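Long-range contact in extracellular solute-binding protein, family 1 (Bifidobacterium longum subsp. infantis ATCC 15697, PDB 3QUF), which probably captures a solute outside the cell and delivers it to an ABC-type importer, as family 1 extracellular solute-binding proteins do: residues L78-M91 and G298-S310. Numbering follows the deposited sequence.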
ATOM      1  N   LEU A  78      16.903   8.115  17.801  1.00 15.97           N
ATOM      2  CA  LEU A  78      16.191   9.386  17.911  1.00 16.64           C
ATOM      3  C   LEU A  78      16.172   9.868  19.339  1.00 18.60           C
ATOM      4  O   LEU A  78      16.154  11.069  19.565  1.00 18.76           O
ATOM      5  CB  LEU A  78      14.751   9.307  17.386  1.00 16.25           C
ATOM      6  CG  LEU A  78      14.681   9.119  15.879  1.00 14.44           C
ATOM      7  CD1 LEU A  78      13.233   8.862  15.491  1.00 16.51           C
ATOM      8  CD2 LEU A  78      15.238  10.336  15.130  1.00 15.56           C
ATOM      9  N   ALA A  79      16.189   8.932  20.293  1.00 18.64           N
ATOM     10  CA  ALA A  79      16.177   9.267  21.705  1.00 20.02           C
ATOM     11  C   ALA A  79      17.549   9.646  22.261  1.00 20.52           C
ATOM     12  O   ALA A  79      17.612  10.206  23.344  1.00 21.49           O
ATOM     13  CB  ALA A  79      15.604   8.073  22.518  1.00 20.09           C
ATOM     14  N   GLY A  80      18.628   9.291  21.570  1.00 19.75           N
ATOM     15  CA  GLY A  80      19.981   9.461  22.072  1.00 20.72           C
ATOM     16  C   GLY A  80      20.548  10.846  21.786  1.00 20.62           C
ATOM     17  O   GLY A  80      19.821  11.739  21.392  1.00 19.27           O
ATOM     18  N   GLY A  81      21.863  10.984  21.935  1.00 22.15           N
ATOM     19  CA  GLY A  81      22.498  12.268  21.799  1.00 23.82           C
ATOM     20  C   GLY A  81      22.824  12.715  20.392  1.00 25.28           C
ATOM     21  O   GLY A  81      23.196  13.862  20.208  1.00 26.95           O
ATOM     22  N   LYS A  82      22.682  11.808  19.425  1.00 25.96           N
ATOM     23  CA  LYS A  82      23.044  12.073  18.028  1.00 26.97           C
ATOM     24  C   LYS A  82      21.977  11.528  17.065  1.00 23.55           C
ATOM     25  O   LYS A  82      22.226  10.543  16.382  1.00 24.76           O
ATOM     26  CB  LYS A  82      24.424  11.460  17.720  1.00 28.95           C
ATOM     27  CG  LYS A  82      24.562   9.906  17.859  1.00 33.49           C
ATOM     28  CD  LYS A  82      25.940   9.367  17.384  1.00 40.77           C
ATOM     29  CE  LYS A  82      26.990   9.350  18.504  1.00 43.24           C
ATOM     30  NZ  LYS A  82      28.372   8.966  18.035  1.00 47.85           N
ATOM     31  N   PRO A  83      20.757  12.123  17.047  1.00 21.37           N
ATOM     32  CA  PRO A  83      19.764  11.488  16.183  1.00 18.70           C
ATOM     33  C   PRO A  83      20.170  11.594  14.719  1.00 17.03           C
ATOM     34  O   PRO A  83      20.856  12.544  14.362  1.00 16.31           O
ATOM     35  CB  PRO A  83      18.513  12.311  16.396  1.00 18.79           C
ATOM     36  CG  PRO A  83      18.756  13.092  17.627  1.00 21.66           C
ATOM     37  CD  PRO A  83      20.177  13.251  17.783  1.00 20.06           C
ATOM     38  N   PRO A  84      19.772  10.625  13.899  1.00 15.36           N
ATOM     39  CA  PRO A  84      20.058  10.730  12.469  1.00 13.71           C
ATOM     40  C   PRO A  84      19.364  11.950  11.882  1.00 13.68           C
ATOM     41  O   PRO A  84      18.187  12.203  12.190  1.00 14.25           O
ATOM     42  CB  PRO A  84      19.465   9.453  11.868  1.00 13.66           C
ATOM     43  CG  PRO A  84      18.614   8.872  12.893  1.00 16.31           C
ATOM     44  CD  PRO A  84      18.997   9.427  14.239  1.00 14.80           C
ATOM     45  N   THR A  85      20.054  12.674  11.015  1.00 12.49           N
ATOM     46  CA  THR A  85      19.429  13.834  10.397  1.00 11.85           C
ATOM     47  C   THR A  85      18.219  13.507   9.537  1.00 11.01           C
ATOM     48  O   THR A  85      17.247  14.303   9.459  1.00 11.80           O
ATOM     49  CB  THR A  85      20.447  14.609   9.544  1.00 11.51           C
ATOM     50  OG1 THR A  85      21.757  14.548  10.099  1.00 13.91           O
ATOM     51  CG2 THR A  85      20.005  16.051   9.389  1.00 12.21           C
ATOM     52  N   ILE A  86      18.311  12.399   8.802  1.00 10.50           N
ATOM     53  CA  ILE A  86      17.273  11.922   7.924  1.00 10.39           C
ATOM     54  C   ILE A  86      16.965  10.480   8.304  1.00 10.78           C
ATOM     55  O   ILE A  86      17.855   9.715   8.701  1.00 11.49           O
ATOM     56  CB  ILE A  86      17.700  11.969   6.468  1.00 10.24           C
ATOM     57  CG1 ILE A  86      18.147  13.358   6.049  1.00 12.43           C
ATOM     58  CG2 ILE A  86      16.557  11.469   5.551  1.00 10.86           C
ATOM     59  CD1 ILE A  86      19.259  13.388   5.009  1.00 13.41           C
ATOM     60  N   PHE A  87      15.698  10.152   8.253  1.00 10.20           N
ATOM     61  CA  PHE A  87      15.234   8.819   8.594  1.00 10.13           C
ATOM     62  C   PHE A  87      13.890   8.541   7.902  1.00 11.47           C
ATOM     63  O   PHE A  87      13.303   9.428   7.255  1.00 12.22           O
ATOM     64  CB  PHE A  87      15.186   8.607  10.104  1.00 10.67           C
ATOM     65  CG  PHE A  87      14.383   9.629  10.816  1.00 10.16           C
ATOM     66  CD1 PHE A  87      13.015   9.501  10.932  1.00 12.66           C
ATOM     67  CD2 PHE A  87      15.009  10.778  11.321  1.00 11.71           C
ATOM     68  CE1 PHE A  87      12.264  10.515  11.569  1.00 13.89           C
ATOM     69  CE2 PHE A  87      14.259  11.761  11.960  1.00 13.11           C
ATOM     70  CZ  PHE A  87      12.894  11.626  12.050  1.00 12.70           C
ATOM     71  N   ASN A  88      13.366   7.339   8.086  1.00 10.72           N
ATOM     72  CA  ASN A  88      12.111   6.972   7.453  1.00 10.43           C
ATOM     73  C   ASN A  88      10.974   6.752   8.409  1.00 11.51           C
ATOM     74  O   ASN A  88      11.151   6.166   9.480  1.00 12.18           O
ATOM     75  CB  ASN A  88      12.320   5.686   6.626  1.00 10.96           C
ATOM     76  CG  ASN A  88      13.188   5.894   5.410  1.00 10.98           C
ATOM     77  OD1 ASN A  88      14.287   5.357   5.302  1.00 13.31           O
ATOM     78  ND2 ASN A  88      12.702   6.747   4.448  1.00 12.34           N
ATOM     79  N   LEU A  89       9.795   7.239   8.007  1.00 12.05           N
ATOM     80  CA  LEU A  89       8.548   6.947   8.658  1.00 11.60           C
ATOM     81  C   LEU A  89       7.924   5.801   7.881  1.00 13.06           C
ATOM     82  O   LEU A  89       7.587   5.931   6.706  1.00 12.96           O
ATOM     83  CB  LEU A  89       7.632   8.155   8.642  1.00 10.87           C
ATOM     84  CG  LEU A  89       8.166   9.404   9.362  1.00 12.72           C
ATOM     85  CD1 LEU A  89       7.182  10.554   9.210  1.00 12.91           C
ATOM     86  CD2 LEU A  89       8.443   9.154  10.825  1.00 13.86           C
ATOM     87  N   THR A  90       7.841   4.665   8.537  1.00 12.56           N
ATOM     88  CA  THR A  90       7.324   3.468   7.914  1.00 13.92           C
ATOM     89  C   THR A  90       5.895   3.236   8.367  1.00 14.06           C
ATOM     90  O   THR A  90       5.398   3.925   9.260  1.00 12.23           O
ATOM     91  CB  THR A  90       8.145   2.259   8.259  1.00 14.85           C
ATOM     92  OG1 THR A  90       7.887   1.809   9.612  1.00 14.65           O
ATOM     93  CG2 THR A  90       9.665   2.558   8.080  1.00 15.31           C
HETATM   94  N   MSE A  91       5.228   2.226   7.788  1.00 14.13           N
HETATM   95  CA  MSE A  91       3.857   1.956   8.219  1.00 15.80           C
HETATM   96  C   MSE A  91       3.780   1.444   9.642  1.00 16.18           C
HETATM   97  O   MSE A  91       2.726   1.571  10.324  1.00 18.74           O
HETATM   98  CB  MSE A  91       3.167   0.984   7.237  1.00 16.38           C
HETATM   99  CG  MSE A  91       3.091   1.526   5.789  1.00 14.97           C
HETATM  100 SE   MSE A  91       2.151   3.235   5.598  0.80 15.55          SE
HETATM  101  CE  MSE A  91       3.691   4.500   5.514  1.00 13.20           C
ATOM    102  N   GLY A 298      -0.153   1.940  -1.698  1.00 13.21           N
ATOM    103  CA  GLY A 298       0.212   2.824  -0.601  1.00 13.35           C
ATOM    104  C   GLY A 298       1.613   3.345  -0.804  1.00 13.14           C
ATOM    105  O   GLY A 298       2.325   2.894  -1.716  1.00 13.32           O
ATOM    106  N   PRO A 299       2.023   4.325   0.027  1.00 13.34           N
ATOM    107  CA  PRO A 299       3.337   4.883  -0.068  1.00 13.51           C
ATOM    108  C   PRO A 299       4.406   3.864   0.370  1.00 13.80           C
ATOM    109  O   PRO A 299       4.213   3.142   1.344  1.00 15.14           O
ATOM    110  CB  PRO A 299       3.261   6.084   0.903  1.00 14.31           C
ATOM    111  CG  PRO A 299       2.378   5.573   2.003  1.00 13.52           C
ATOM    112  CD  PRO A 299       1.291   4.860   1.197  1.00 13.74           C
ATOM    113  N   ASP A 300       5.520   3.837  -0.334  1.00 13.30           N
ATOM    114  CA  ASP A 300       6.672   3.004   0.054  1.00 14.01           C
ATOM    115  C   ASP A 300       7.497   3.811   1.070  1.00 14.50           C
ATOM    116  O   ASP A 300       8.586   4.327   0.769  1.00 15.02           O
ATOM    117  CB  ASP A 300       7.500   2.578  -1.143  1.00 14.39           C
ATOM    118  CG  ASP A 300       8.579   1.571  -0.763  1.00 18.14           C
ATOM    119  OD1 ASP A 300       8.435   0.955   0.342  1.00 19.15           O
ATOM    120  OD2 ASP A 300       9.456   1.277  -1.614  1.00 21.00           O
ATOM    121  N   GLN A 301       6.922   3.943   2.267  1.00 14.56           N
ATOM    122  CA  GLN A 301       7.430   4.753   3.378  1.00 13.98           C
ATOM    123  C   GLN A 301       7.588   6.247   3.054  1.00 13.39           C
ATOM    124  O   GLN A 301       7.333   6.696   1.945  1.00 14.65           O
ATOM    125  CB  GLN A 301       8.762   4.198   3.913  1.00 15.03           C
ATOM    126  CG  GLN A 301       8.972   2.739   3.765  1.00 15.88           C
ATOM    127  CD  GLN A 301       7.816   1.894   4.150  1.00 20.99           C
ATOM    128  OE1 GLN A 301       7.087   2.152   5.120  1.00 20.22           O
ATOM    129  NE2 GLN A 301       7.590   0.852   3.326  1.00 23.95           N
ATOM    130  N   GLY A 302       7.929   6.998   4.074  1.00 12.21           N
ATOM    131  CA  GLY A 302       8.134   8.439   3.974  1.00 12.31           C
ATOM    132  C   GLY A 302       9.517   8.797   4.462  1.00 12.10           C
ATOM    133  O   GLY A 302      10.144   8.047   5.212  1.00 12.44           O
ATOM    134  N   PHE A 303      10.001   9.952   4.024  1.00 10.49           N
ATOM    135  CA  PHE A 303      11.270  10.506   4.471  1.00 10.77           C
ATOM    136  C   PHE A 303      11.042  11.685   5.377  1.00 11.14           C
ATOM    137  O   PHE A 303      10.199  12.521   5.088  1.00 12.01           O
ATOM    138  CB  PHE A 303      12.096  10.942   3.262  1.00 10.98           C
ATOM    139  CG  PHE A 303      12.526   9.798   2.398  1.00 10.25           C
ATOM    140  CD1 PHE A 303      11.626   9.178   1.544  1.00 12.06           C
ATOM    141  CD2 PHE A 303      13.811   9.281   2.493  1.00 11.91           C
ATOM    142  CE1 PHE A 303      12.020   8.059   0.790  1.00 15.89           C
ATOM    143  CE2 PHE A 303      14.183   8.184   1.735  1.00 12.29           C
ATOM    144  CZ  PHE A 303      13.284   7.579   0.898  1.00 13.04           C
ATOM    145  N   ALA A 304      11.806  11.758   6.452  1.00 11.02           N
ATOM    146  CA  ALA A 304      11.661  12.778   7.478  1.00 10.98           C
ATOM    147  C   ALA A 304      13.024  13.311   7.889  1.00 11.76           C
ATOM    148  O   ALA A 304      14.077  12.662   7.677  1.00 10.59           O
ATOM    149  CB  ALA A 304      10.934  12.170   8.688  1.00 10.41           C
ATOM    150  N   ILE A 305      13.010  14.517   8.438  1.00 10.60           N
ATOM    151  CA  ILE A 305      14.201  15.183   8.949  1.00 10.87           C
ATOM    152  C   ILE A 305      14.064  15.305  10.495  1.00 10.92           C
ATOM    153  O   ILE A 305      12.981  15.526  11.020  1.00 12.47           O
ATOM    154  CB  ILE A 305      14.350  16.596   8.285  1.00 12.00           C
ATOM    155  CG1 ILE A 305      14.482  16.471   6.774  1.00 12.45           C
ATOM    156  CG2 ILE A 305      15.522  17.360   8.899  1.00 11.98           C
ATOM    157  CD1 ILE A 305      14.499  17.788   5.997  1.00 13.99           C
ATOM    158  N   ALA A 306      15.184  15.188  11.200  1.00 11.37           N
ATOM    159  CA  ALA A 306      15.230  15.308  12.667  1.00 11.80           C
ATOM    160  C   ALA A 306      14.911  16.746  13.073  1.00 12.50           C
ATOM    161  O   ALA A 306      15.532  17.699  12.569  1.00 14.72           O
ATOM    162  CB  ALA A 306      16.604  14.955  13.193  1.00 12.60           C
ATOM    163  N   SER A 307      14.015  16.900  14.031  1.00 12.08           N
ATOM    164  CA  SER A 307      13.835  18.212  14.646  1.00 13.97           C
ATOM    165  C   SER A 307      15.033  18.608  15.517  1.00 15.03           C
ATOM    166  O   SER A 307      15.298  19.806  15.689  1.00 17.52           O
ATOM    167  CB  SER A 307      12.539  18.260  15.422  1.00 15.01           C
ATOM    168  OG  SER A 307      12.593  17.286  16.433  1.00 15.90           O
ATOM    169  N   ARG A 308      15.741  17.627  16.067  1.00 14.27           N
ATOM    170  CA  ARG A 308      16.934  17.852  16.866  1.00 15.05           C
ATOM    171  C   ARG A 308      18.172  17.705  15.993  1.00 16.37           C
ATOM    172  O   ARG A 308      18.790  16.617  15.897  1.00 17.62           O
ATOM    173  CB  ARG A 308      16.980  16.892  18.057  1.00 16.59           C
ATOM    174  CG  ARG A 308      18.195  17.056  18.950  1.00 19.06           C
ATOM    175  CD  ARG A 308      17.880  16.880  20.372  1.00 20.22           C
ATOM    176  NE  ARG A 308      17.318  15.566  20.628  1.00 20.06           N
ATOM    177  CZ  ARG A 308      18.053  14.490  20.869  1.00 18.27           C
ATOM    178  NH1 ARG A 308      17.437  13.336  21.084  1.00 21.61           N
ATOM    179  NH2 ARG A 308      19.373  14.547  20.903  1.00 21.28           N
ATOM    180  N   ALA A 309      18.510  18.793  15.340  1.00 15.80           N
ATOM    181  CA  ALA A 309      19.603  18.849  14.340  1.00 16.35           C
ATOM    182  C   ALA A 309      19.947  20.311  14.256  1.00 16.24           C
ATOM    183  O   ALA A 309      19.113  21.145  14.575  1.00 19.02           O
ATOM    184  CB  ALA A 309      19.195  18.350  12.990  1.00 15.41           C
ATOM    185  N   SER A 310      21.142  20.610  13.795  1.00 15.66           N
ATOM    186  CA  SER A 310      21.580  21.992  13.699  1.00 15.91           C
ATOM    187  C   SER A 310      20.865  22.676  12.525  1.00 16.33           C
ATOM    188  O   SER A 310      20.309  22.030  11.633  1.00 13.89           O
ATOM    189  CB  SER A 310      23.074  22.053  13.500  1.00 18.01           C
ATOM    190  OG  SER A 310      23.401  21.734  12.163  1.00 16.25           O
TER
HETATM  191  O   HOH W   1      21.555  15.983  19.636  1.00 23.89           O
HETATM  192  O   HOH W   2      20.411  15.286  14.379  1.00 33.62           O
HETATM  193  O   HOH W   3       6.139  -0.009   6.244  1.00 33.13           O
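Asn-88 lays its carboxamide nitrogen over the ring of Phe-303: ND2 sits 3.3 Å above the centre of that face, with the amide and ring planes 75° apart. CG of Asn-88 stands anti to its carbonyl carbon (chi1 -69°), and from there ND2 also donates to Gly-302 O at 3.0 Å. This oxygen is gripped twice, by Asn-88 ND2 and Leu-89 N from opposite faces of its carbonyl plane, while Asn-88 OD1 is taken by Tyr-37 N. On the opposite face of the sheet from Asn-88 and Phe-303, Phe-87 turns CE1 onto Ala-304 CB (3.6 Å) and CE2 towards Ala-306; Leu-89 CG packs on the same methyl. Strand 302-305 runs against 86-89, itself parallel to 30-36, consistent with the reversed strand in the sheet of a periplasmic-binding-protein-like lobe. At one end Arg-308 reaches Gly-80 O end-on, NH1 and NH2 each 2.9 Å from it and the oxygen within the guanidinium plane; Pro-83 lies across one face of this group, its CG 3.5 Å above the plane and offset toward the rim. At the other end Gln-301, bent at chi2 (-46°), brings OE1 to a weak bond with Met-91 N (3.3 Å), a water bridging the same two atoms, and NE2 to Asp-300 OD1. With an alanine here the amide is gone, which is likely to cost Met-91 N its weak bond, the water its OE1 acceptor and Asp-300 OD1 the NE2 donor. Nearby, the selenomethionine Met-91 rests CE on Pro-299 CG at 3.9 Å.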